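Local coordinates for protein FkbI (Streptomyces hygroscopicus, PDB 1R2J) that probably acts as an FAD-dependent acyl-ACP dehydrogenase in making the methoxymalonyl extender unit of the polyketide immunosuppressant FK520, at residues Thr300-His305 with Val355-His360; Gln78-Trp83 with Ala219-Tyr224; Glu59-Val64 with Arg226-Trp231. One frame throughout, in Å; residues are numbered along the deposited sequence.

Interaction 1: residues Thr300-His305 with Val355-His360; sequences TILAKH and VMLAQH
While Ile301 and His305 face Met356 and Leu357, and Leu302 grazes the latter, the ammonium atom NZ of Lys304 is gripped by the backbone carbonyls of Met343 and Gly348, with a weaker bond to that of Ile346. These oxygens lie around the C-terminal end of helix 332-345, where carbonyls would suit a positive charge. The contact with 355-360 rests on van der Waals contacts alone. The two helix axes lean toward antiparallel, at 141° between their N-to-C directions, and come no closer than 10.3 Å, a spacing bridged by long aliphatic side chains. Leu357 makes most of the contact, touching Ile301, Leu302 and His305. Its CG sits 4.0 Å from CG2 of Ile301, the two side chains sliding past each other in opposite directions. CD2 leans on Leu302, 4.2 Å from CB, whereas CD1 reaches the imidazole of His305, 4.0 Å from CD2 of that ring. With chi1 of Ile301 at -70°, its longer arm stands beside the backbone N and carries CD1 out to SD of Met356, 4.0 Å away, where the two side chains cross at about a right angle. Leucine forks into two methyls at CG, isoleucine offers CG2 near the backbone and CD1 further out, and the unbranched thioether of Met356 also touches Arg226 of helix 219-248. His305 further rests on Ser350, Cys353 and Arg354, about 7 Å from the side chain of the FAD-binding Glu351. Such packing is characteristic of the mainly helical C-terminal domain of acyl-CoA dehydrogenases, here beside the flavin site.

Interaction 2: residues Gln78-Trp83 with Ala219-Tyr224; sequences QGMAAW and AASLAY
Trp83 and Tyr224 meet where the N-terminal helical domain of the acyl-CoA dehydrogenase fold packs on the first turns of the C-terminal one, helix 69-88 against helix 219-248. Their planes differ by just 27°, yet the rings are slid apart, the centroids of the indole five-membered ring and the phenol ring 5.8 Å from each other, and barely overlap. CD1 of Trp83 touches CB of Tyr224 at 3.5 Å. One face of the phenol ring lies over the backbone of Gly79, whose O stands 3.6 Å above the ring centre; glycine suits this place because a beta carbon would collide with the hydroxyl. That OH has a weak hydrogen bond to Asn57. Met80 borders the ring through CB and sends its bent chain along Ser221, its CG 3.1 Å from OG, which is bonded to Thr84. The thioether of Met80 also lies near Val109 and Phe111 of the FAD site. The flat indole packs with its carbons and still offers an N-H at its edge: NE1 of Trp83 donates to O of Ala220 over 2.7 Å, bent to 141° at the hydrogen, the oxygen lying in the ring plane while the donor stands 38° above the carbonyl plane.

Interaction 3: residues Glu59-Val64 with Arg226-Trp231; sequences EFTAHV and RKSVAW
Trp231 spreads its indole along the helix 54-67 beside Glu59 and Ala62. With CG of Trp231 anti to the carbonyl carbon, chi1 -80° sends the ring outward from its own helix, across toward Glu59, and presents one face to the N-terminal part of the segment 59-64. Backbone N of Glu59 stands 3.9 Å above that face, offset toward the rim. The Glu59 side chain, extended beyond CG, lies alongside the indole and points the same way, CG touching CZ3 of Trp231 at 4.0 Å. This CG methylene does the packing for the side chain, and the carboxylate, turned nearly perpendicular to the ring, lies beyond it. Small Ala62 suits the closest part of the crossing. Its CA comes 3.1 Å from O of Trp231 in a CA-H...O contact, and its methyl also lies against CE3 of Trp231.

Thr61 divides its two branches between different tasks. At chi1 -63° its methyl CG2 is set anti to the backbone N and reaches across to Ser228, 3.7 Å from the carbonyl oxygen, while OG1 stays beside the backbone N, where it bonds the carbonyl of Asn57 one turn earlier. That hydroxyl also accepts a bond of 2.7 Å from a water. The same water lies 2.6 Å from OG of Ser228, so it joins two buried hydroxyls that do not bond directly. Threonine and serine are apt here, since each is small enough for a tight crossing yet can hold the water.

The helix axes cross at 53° and approach to 8.5 Å. Around them, helix 69-88 touches Thr61 through Arg72 and Ser228 through Thr76, helix 5-12 lies against Phe60 and His63, and helix 297-322 packs on Arg226 and Ala230 of helix 219-248.

Helix 219-248 ties the set together: interactions 2 and 3 use its successive turns to hold helices 69-88 and 54-67 of the N-terminal domain, and its Ala223, Arg226 and Ala230 pack on Thr300, Ala303 and Lys304 of interaction 1. Interactions 2 and 3 are buried near the centre of the chain and combine tryptophan packing with polar links, a direct indole-to-carbonyl bond in one and a water bridge in the other. Interaction 1, about 17 Å from the chain centre and partly buried, joins two helices within the C-terminal domain by aliphatic, thioether and imidazole contacts, with no polar link between the segments. Interaction 2 comes nearest the flavin, whereas interaction 3 is farther from it, among helices.

Interaction 1: residues Thr300-His305 with Val355-His360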
loop_
_atom_site.group_PDB
_atom_site.type_symbol
_atom_site.label_atom_id
_atom_site.label_comp_id
_atom_site.label_asym_id
_atom_site.label_seq_id
_atom_site.Cartn_x
_atom_site.Cartn_y
_atom_site.Cartn_z
ATOM N N THR A 300 13.568 5.755 2.569
ATOM C CA THR A 300 12.236 5.210 2.349
ATOM C C THR A 300 12.066 3.889 3.105
ATOM O O THR A 300 11.018 3.640 3.700
ATOM C CB THR A 300 11.973 4.995 0.842
ATOM O OG1 THR A 300 11.927 6.271 0.182
ATOM C CG2 THR A 300 10.650 4.262 0.625
ATOM N N ILE A 301 13.091 3.040 3.077
ATOM C CA ILE A 301 13.032 1.768 3.803
ATOM C C ILE A 301 12.886 2.118 5.289
ATOM O O ILE A 301 12.100 1.515 6.026
ATOM C CB ILE A 301 14.334 0.949 3.615
ATOM C CG1 ILE A 301 14.431 0.422 2.172
ATOM C CG2 ILE A 301 14.366 -0.206 4.607
ATOM C CD1 ILE A 301 15.830 -0.081 1.793
ATOM N N LEU A 302 13.660 3.111 5.709
ATOM C CA LEU A 302 13.646 3.570 7.085
ATOM C C LEU A 302 12.257 4.061 7.496
ATOM O O LEU A 302 11.753 3.698 8.560
ATOM C CB LEU A 302 14.668 4.694 7.255
ATOM C CG LEU A 302 14.702 5.389 8.612
ATOM C CD1 LEU A 302 15.165 4.424 9.662
ATOM C CD2 LEU A 302 15.637 6.581 8.537
ATOM N N ALA A 303 11.632 4.868 6.641
ATOM C CA ALA A 303 10.305 5.408 6.934
ATOM C C ALA A 303 9.248 4.323 7.072
ATOM O O ALA A 303 8.440 4.338 8.003
ATOM C CB ALA A 303 9.892 6.390 5.855
ATOM N N LYS A 304 9.244 3.385 6.137
ATOM C CA LYS A 304 8.274 2.312 6.180
ATOM C C LYS A 304 8.475 1.497 7.452
ATOM O O LYS A 304 7.523 1.216 8.175
ATOM C CB LYS A 304 8.413 1.415 4.939
ATOM C CG LYS A 304 7.406 0.281 4.874
ATOM C CD LYS A 304 7.915 -0.978 5.561
ATOM C CE LYS A 304 6.765 -1.929 5.884
ATOM N NZ LYS A 304 7.173 -2.996 6.849
ATOM N N HIS A 305 9.725 1.139 7.720
ATOM C CA HIS A 305 10.075 0.334 8.888
ATOM C C HIS A 305 9.620 0.951 10.213
ATOM O O HIS A 305 8.880 0.327 10.982
ATOM C CB HIS A 305 11.591 0.092 8.909
ATOM C CG HIS A 305 12.054 -0.758 10.050
ATOM N ND1 HIS A 305 11.570 -2.031 10.276
ATOM C CD2 HIS A 305 12.976 -0.529 11.016
ATOM C CE1 HIS A 305 12.176 -2.548 11.331
ATOM N NE2 HIS A 305 13.033 -1.657 11.798
ATOM N N VAL A 355 17.742 -6.045 7.994
ATOM C CA VAL A 355 18.919 -6.515 7.259
ATOM C C VAL A 355 19.358 -5.467 6.241
ATOM O O VAL A 355 20.554 -5.241 6.062
ATOM C CB VAL A 355 18.686 -7.871 6.520
ATOM C CG1 VAL A 355 18.050 -8.887 7.457
ATOM C CG2 VAL A 355 17.851 -7.666 5.283
ATOM N N MET A 356 18.403 -4.813 5.581
ATOM C CA MET A 356 18.773 -3.809 4.586
ATOM C C MET A 356 19.379 -2.558 5.216
ATOM O O MET A 356 20.377 -2.033 4.718
ATOM C CB MET A 356 17.569 -3.434 3.717
ATOM C CG MET A 356 17.039 -4.596 2.880
ATOM S SD MET A 356 15.778 -4.092 1.687
ATOM C CE MET A 356 14.308 -4.112 2.698
ATOM N N LEU A 357 18.787 -2.079 6.305
ATOM C CA LEU A 357 19.322 -0.893 6.966
ATOM C C LEU A 357 20.673 -1.207 7.601
ATOM O O LEU A 357 21.531 -0.337 7.708
ATOM C CB LEU A 357 18.352 -0.388 8.030
ATOM C CG LEU A 357 17.050 0.202 7.479
ATOM C CD1 LEU A 357 16.074 0.388 8.622
ATOM C CD2 LEU A 357 17.320 1.516 6.761
ATOM N N ALA A 358 20.848 -2.454 8.028
ATOM C CA ALA A 358 22.105 -2.882 8.628
ATOM C C ALA A 358 23.167 -2.817 7.532
ATOM O O ALA A 358 24.275 -2.322 7.746
ATOM C CB ALA A 358 21.984 -4.308 9.146
ATOM N N GLN A 359 22.813 -3.314 6.353
ATOM C CA GLN A 359 23.743 -3.309 5.237
ATOM C C GLN A 359 24.110 -1.875 4.886
ATOM O O GLN A 359 25.263 -1.581 4.594
ATOM C CB GLN A 359 23.128 -4.022 4.031
ATOM C CG GLN A 359 22.882 -5.500 4.291
ATOM C CD GLN A 359 22.206 -6.202 3.128
ATOM O OE1 GLN A 359 21.302 -5.652 2.494
ATOM N NE2 GLN A 359 22.634 -7.430 2.850
ATOM N N HIS A 360 23.124 -0.986 4.935
ATOM C CA HIS A 360 23.351 0.418 4.626
ATOM C C HIS A 360 24.316 1.062 5.629
ATOM O O HIS A 360 25.289 1.708 5.243
ATOM C CB HIS A 360 22.022 1.178 4.625
ATOM C CG HIS A 360 22.179 2.650 4.418
ATOM N ND1 HIS A 360 22.609 3.192 3.227
ATOM C CD2 HIS A 360 22.018 3.691 5.268
ATOM C CE1 HIS A 360 22.710 4.502 3.352
ATOM N NE2 HIS A 360 22.358 4.830 4.582
#

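Interaction 2: residues Gln78-Trp83 with Ala219-Tyr224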
loop_
_atom_site.group_PDB
_atom_site.type_symbol
_atom_site.label_atom_id
_atom_site.label_comp_id
_atom_site.label_asym_id
_atom_site.label_seq_id
_atom_site.Cartn_x
_atom_site.Cartn_y
_atom_site.Cartn_z
ATOM N N GLN A 78 -2.600 1.299 -6.550
ATOM C CA GLN A 78 -2.803 2.183 -7.688
ATOM C C GLN A 78 -1.530 2.973 -7.942
ATOM O O GLN A 78 -0.995 2.981 -9.054
ATOM C CB GLN A 78 -3.927 3.179 -7.404
ATOM C CG GLN A 78 -5.300 2.786 -7.920
ATOM C CD GLN A 78 -5.334 2.611 -9.426
ATOM O OE1 GLN A 78 -4.981 1.557 -9.939
ATOM N NE2 GLN A 78 -5.751 3.651 -10.142
ATOM N N GLY A 79 -1.063 3.645 -6.894
ATOM C CA GLY A 79 0.128 4.466 -6.990
ATOM C C GLY A 79 1.374 3.705 -7.373
ATOM O O GLY A 79 2.218 4.215 -8.120
ATOM N N MET A 80 1.496 2.487 -6.858
ATOM C CA MET A 80 2.653 1.657 -7.145
ATOM C C MET A 80 2.636 1.222 -8.605
ATOM O O MET A 80 3.671 1.201 -9.260
ATOM C CB MET A 80 2.674 0.430 -6.229
ATOM C CG MET A 80 3.924 -0.439 -6.396
ATOM S SD MET A 80 4.355 -1.421 -4.929
ATOM C CE MET A 80 3.147 -2.707 -5.010
ATOM N N ALA A 81 1.457 0.873 -9.108
ATOM C CA ALA A 81 1.325 0.453 -10.499
ATOM C C ALA A 81 1.687 1.606 -11.426
ATOM O O ALA A 81 2.430 1.422 -12.394
ATOM C CB ALA A 81 -0.095 -0.004 -10.775
ATOM N N ALA A 82 1.159 2.791 -11.120
ATOM C CA ALA A 82 1.406 3.984 -11.920
ATOM C C ALA A 82 2.890 4.312 -11.955
ATOM O O ALA A 82 3.448 4.609 -13.014
ATOM C CB ALA A 82 0.619 5.169 -11.352
ATOM N N TRP A 83 3.517 4.268 -10.782
ATOM C CA TRP A 83 4.944 4.545 -10.643
ATOM C C TRP A 83 5.767 3.535 -11.434
ATOM O O TRP A 83 6.700 3.898 -12.145
ATOM C CB TRP A 83 5.344 4.492 -9.165
ATOM C CG TRP A 83 6.821 4.513 -8.944
ATOM C CD1 TRP A 83 7.599 3.485 -8.489
ATOM C CD2 TRP A 83 7.707 5.610 -9.189
ATOM N NE1 TRP A 83 8.915 3.879 -8.436
ATOM C CE2 TRP A 83 9.009 5.178 -8.859
ATOM C CE3 TRP A 83 7.526 6.918 -9.657
ATOM C CZ2 TRP A 83 10.128 6.007 -8.981
ATOM C CZ3 TRP A 83 8.638 7.742 -9.780
ATOM C CH2 TRP A 83 9.922 7.282 -9.441
ATOM N N ALA A 219 12.509 -3.444 -7.034
ATOM C CA ALA A 219 13.145 -2.491 -6.129
ATOM C C ALA A 219 12.654 -1.106 -6.523
ATOM O O ALA A 219 12.474 -0.228 -5.681
ATOM C CB ALA A 219 14.652 -2.564 -6.259
ATOM N N ALA A 220 12.435 -0.927 -7.820
ATOM C CA ALA A 220 11.945 0.337 -8.341
ATOM C C ALA A 220 10.487 0.503 -7.942
ATOM O O ALA A 220 10.062 1.588 -7.555
ATOM C CB ALA A 220 12.076 0.363 -9.855
ATOM N N SER A 221 9.727 -0.584 -8.033
ATOM C CA SER A 221 8.312 -0.558 -7.690
ATOM C C SER A 221 8.089 -0.517 -6.180
ATOM O O SER A 221 7.148 0.122 -5.703
ATOM C CB SER A 221 7.611 -1.781 -8.283
ATOM O OG SER A 221 6.241 -1.807 -7.913
ATOM N N LEU A 222 8.953 -1.201 -5.432
ATOM C CA LEU A 222 8.842 -1.238 -3.976
ATOM C C LEU A 222 9.158 0.107 -3.346
ATOM O O LEU A 222 8.711 0.383 -2.239
ATOM C CB LEU A 222 9.761 -2.311 -3.386
ATOM C CG LEU A 222 9.245 -3.752 -3.408
ATOM C CD1 LEU A 222 10.275 -4.677 -2.777
ATOM C CD2 LEU A 222 7.927 -3.836 -2.651
ATOM N N ALA A 223 9.937 0.933 -4.040
ATOM C CA ALA A 223 10.275 2.260 -3.529
ATOM C C ALA A 223 8.941 2.943 -3.248
ATOM O O ALA A 223 8.745 3.539 -2.190
ATOM C CB ALA A 223 11.072 3.049 -4.566
ATOM N N TYR A 224 8.026 2.863 -4.209
ATOM C CA TYR A 224 6.701 3.422 -4.004
ATOM C C TYR A 224 6.055 2.235 -3.316
ATOM O O TYR A 224 6.397 1.095 -3.607
ATOM C CB TYR A 224 6.004 3.717 -5.335
ATOM C CG TYR A 224 4.774 4.587 -5.184
ATOM C CD1 TYR A 224 3.595 4.076 -4.642
ATOM C CD2 TYR A 224 4.802 5.935 -5.544
ATOM C CE1 TYR A 224 2.476 4.890 -4.456
ATOM C CE2 TYR A 224 3.680 6.757 -5.359
ATOM C CZ TYR A 224 2.528 6.224 -4.814
ATOM O OH TYR A 224 1.429 7.023 -4.603
#

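Interaction 3: residues Glu59-Val64 with Arg226-Trp231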
loop_
_atom_site.group_PDB
_atom_site.type_symbol
_atom_site.label_atom_id
_atom_site.label_comp_id
_atom_site.label_asym_id
_atom_site.label_seq_id
_atom_site.Cartn_x
_atom_site.Cartn_y
_atom_site.Cartn_z
ATOM N N GLU A 59 0.753 13.130 2.928
ATOM C CA GLU A 59 -0.167 13.531 3.981
ATOM C C GLU A 59 -1.588 13.155 3.584
ATOM O O GLU A 59 -2.411 12.841 4.439
ATOM C CB GLU A 59 -0.049 15.035 4.243
ATOM C CG GLU A 59 1.386 15.439 4.580
ATOM C CD GLU A 59 1.522 16.861 5.089
ATOM O OE1 GLU A 59 0.913 17.773 4.489
ATOM O OE2 GLU A 59 2.253 17.063 6.085
ATOM N N PHE A 60 -1.871 13.165 2.286
ATOM C CA PHE A 60 -3.199 12.795 1.814
ATOM C C PHE A 60 -3.406 11.301 2.067
ATOM O O PHE A 60 -4.489 10.872 2.484
ATOM C CB PHE A 60 -3.354 13.102 0.316
ATOM C CG PHE A 60 -4.614 12.536 -0.294
ATOM C CD1 PHE A 60 -5.856 12.759 0.301
ATOM C CD2 PHE A 60 -4.556 11.770 -1.455
ATOM C CE1 PHE A 60 -7.021 12.221 -0.254
ATOM C CE2 PHE A 60 -5.709 11.230 -2.018
ATOM C CZ PHE A 60 -6.945 11.453 -1.416
ATOM N N THR A 61 -2.355 10.524 1.815
ATOM C CA THR A 61 -2.377 9.080 2.007
ATOM C C THR A 61 -2.517 8.777 3.500
ATOM O O THR A 61 -3.231 7.857 3.895
ATOM C CB THR A 61 -1.077 8.434 1.456
ATOM O OG1 THR A 61 -1.008 8.651 0.042
ATOM C CG2 THR A 61 -1.048 6.927 1.731
ATOM N N ALA A 62 -1.837 9.574 4.320
ATOM C CA ALA A 62 -1.897 9.418 5.769
ATOM C C ALA A 62 -3.331 9.649 6.231
ATOM O O ALA A 62 -3.863 8.890 7.034
ATOM C CB ALA A 62 -0.953 10.423 6.451
ATOM N N HIS A 63 -3.961 10.700 5.713
ATOM C CA HIS A 63 -5.334 11.010 6.104
ATOM C C HIS A 63 -6.301 9.890 5.715
ATOM O O HIS A 63 -7.186 9.527 6.492
ATOM C CB HIS A 63 -5.786 12.333 5.483
ATOM C CG HIS A 63 -7.155 12.754 5.912
ATOM N ND1 HIS A 63 -8.273 12.569 5.127
ATOM C CD2 HIS A 63 -7.592 13.315 7.064
ATOM C CE1 HIS A 63 -9.340 12.997 5.777
ATOM N NE2 HIS A 63 -8.954 13.454 6.955
ATOM N N VAL A 64 -6.145 9.346 4.513
ATOM C CA VAL A 64 -7.013 8.254 4.090
ATOM C C VAL A 64 -6.742 7.051 4.999
ATOM O O VAL A 64 -7.663 6.340 5.398
ATOM C CB VAL A 64 -6.754 7.859 2.619
ATOM C CG1 VAL A 64 -7.639 6.670 2.233
ATOM C CG2 VAL A 64 -7.034 9.045 1.715
ATOM N N ARG A 226 6.519 1.370 -0.299
ATOM C CA ARG A 226 7.194 1.492 0.983
ATOM C C ARG A 226 6.914 2.913 1.459
ATOM O O ARG A 226 6.641 3.137 2.635
ATOM C CB ARG A 226 8.703 1.263 0.840
ATOM C CG ARG A 226 9.066 -0.200 0.928
ATOM C CD ARG A 226 10.534 -0.484 0.681
ATOM N NE ARG A 226 10.726 -1.929 0.609
ATOM C CZ ARG A 226 11.755 -2.530 0.028
ATOM N NH1 ARG A 226 12.709 -1.810 -0.546
ATOM N NH2 ARG A 226 11.823 -3.856 0.022
ATOM N N LYS A 227 6.961 3.865 0.527
ATOM C CA LYS A 227 6.696 5.264 0.851
ATOM C C LYS A 227 5.224 5.444 1.205
ATOM O O LYS A 227 4.875 6.153 2.153
ATOM C CB LYS A 227 7.048 6.164 -0.339
ATOM C CG LYS A 227 6.691 7.642 -0.133
ATOM C CD LYS A 227 7.163 8.511 -1.307
ATOM C CE LYS A 227 6.293 8.316 -2.540
ATOM N NZ LYS A 227 6.797 9.112 -3.696
ATOM N N SER A 228 4.367 4.787 0.433
ATOM C CA SER A 228 2.931 4.868 0.633
ATOM C C SER A 228 2.514 4.172 1.924
ATOM O O SER A 228 1.694 4.690 2.674
ATOM C CB SER A 228 2.203 4.244 -0.562
ATOM O OG SER A 228 0.818 4.529 -0.506
ATOM N N VAL A 229 3.071 2.994 2.179
ATOM C CA VAL A 229 2.741 2.271 3.397
ATOM C C VAL A 229 3.189 3.082 4.603
ATOM O O VAL A 229 2.485 3.133 5.609
ATOM C CB VAL A 229 3.412 0.885 3.447
ATOM C CG1 VAL A 229 3.347 0.314 4.874
ATOM C CG2 VAL A 229 2.709 -0.064 2.477
ATOM N N ALA A 230 4.351 3.722 4.493
ATOM C CA ALA A 230 4.873 4.530 5.595
ATOM C C ALA A 230 3.885 5.654 5.946
ATOM O O ALA A 230 3.565 5.869 7.111
ATOM C CB ALA A 230 6.243 5.107 5.221
ATOM N N TRP A 231 3.389 6.355 4.931
ATOM C CA TRP A 231 2.429 7.431 5.159
ATOM C C TRP A 231 1.110 6.839 5.640
ATOM O O TRP A 231 0.410 7.443 6.448
ATOM C CB TRP A 231 2.199 8.248 3.878
ATOM C CG TRP A 231 3.276 9.251 3.613
ATOM C CD1 TRP A 231 4.210 9.214 2.614
ATOM C CD2 TRP A 231 3.531 10.453 4.357
ATOM N NE1 TRP A 231 5.028 10.321 2.689
ATOM C CE2 TRP A 231 4.634 11.095 3.748
ATOM C CE3 TRP A 231 2.935 11.050 5.476
ATOM C CZ2 TRP A 231 5.153 12.304 4.223
ATOM C CZ3 TRP A 231 3.453 12.256 5.947
ATOM C CH2 TRP A 231 4.551 12.867 5.317
HETATM O O HOH W 1 0.081 6.838 -1.570
#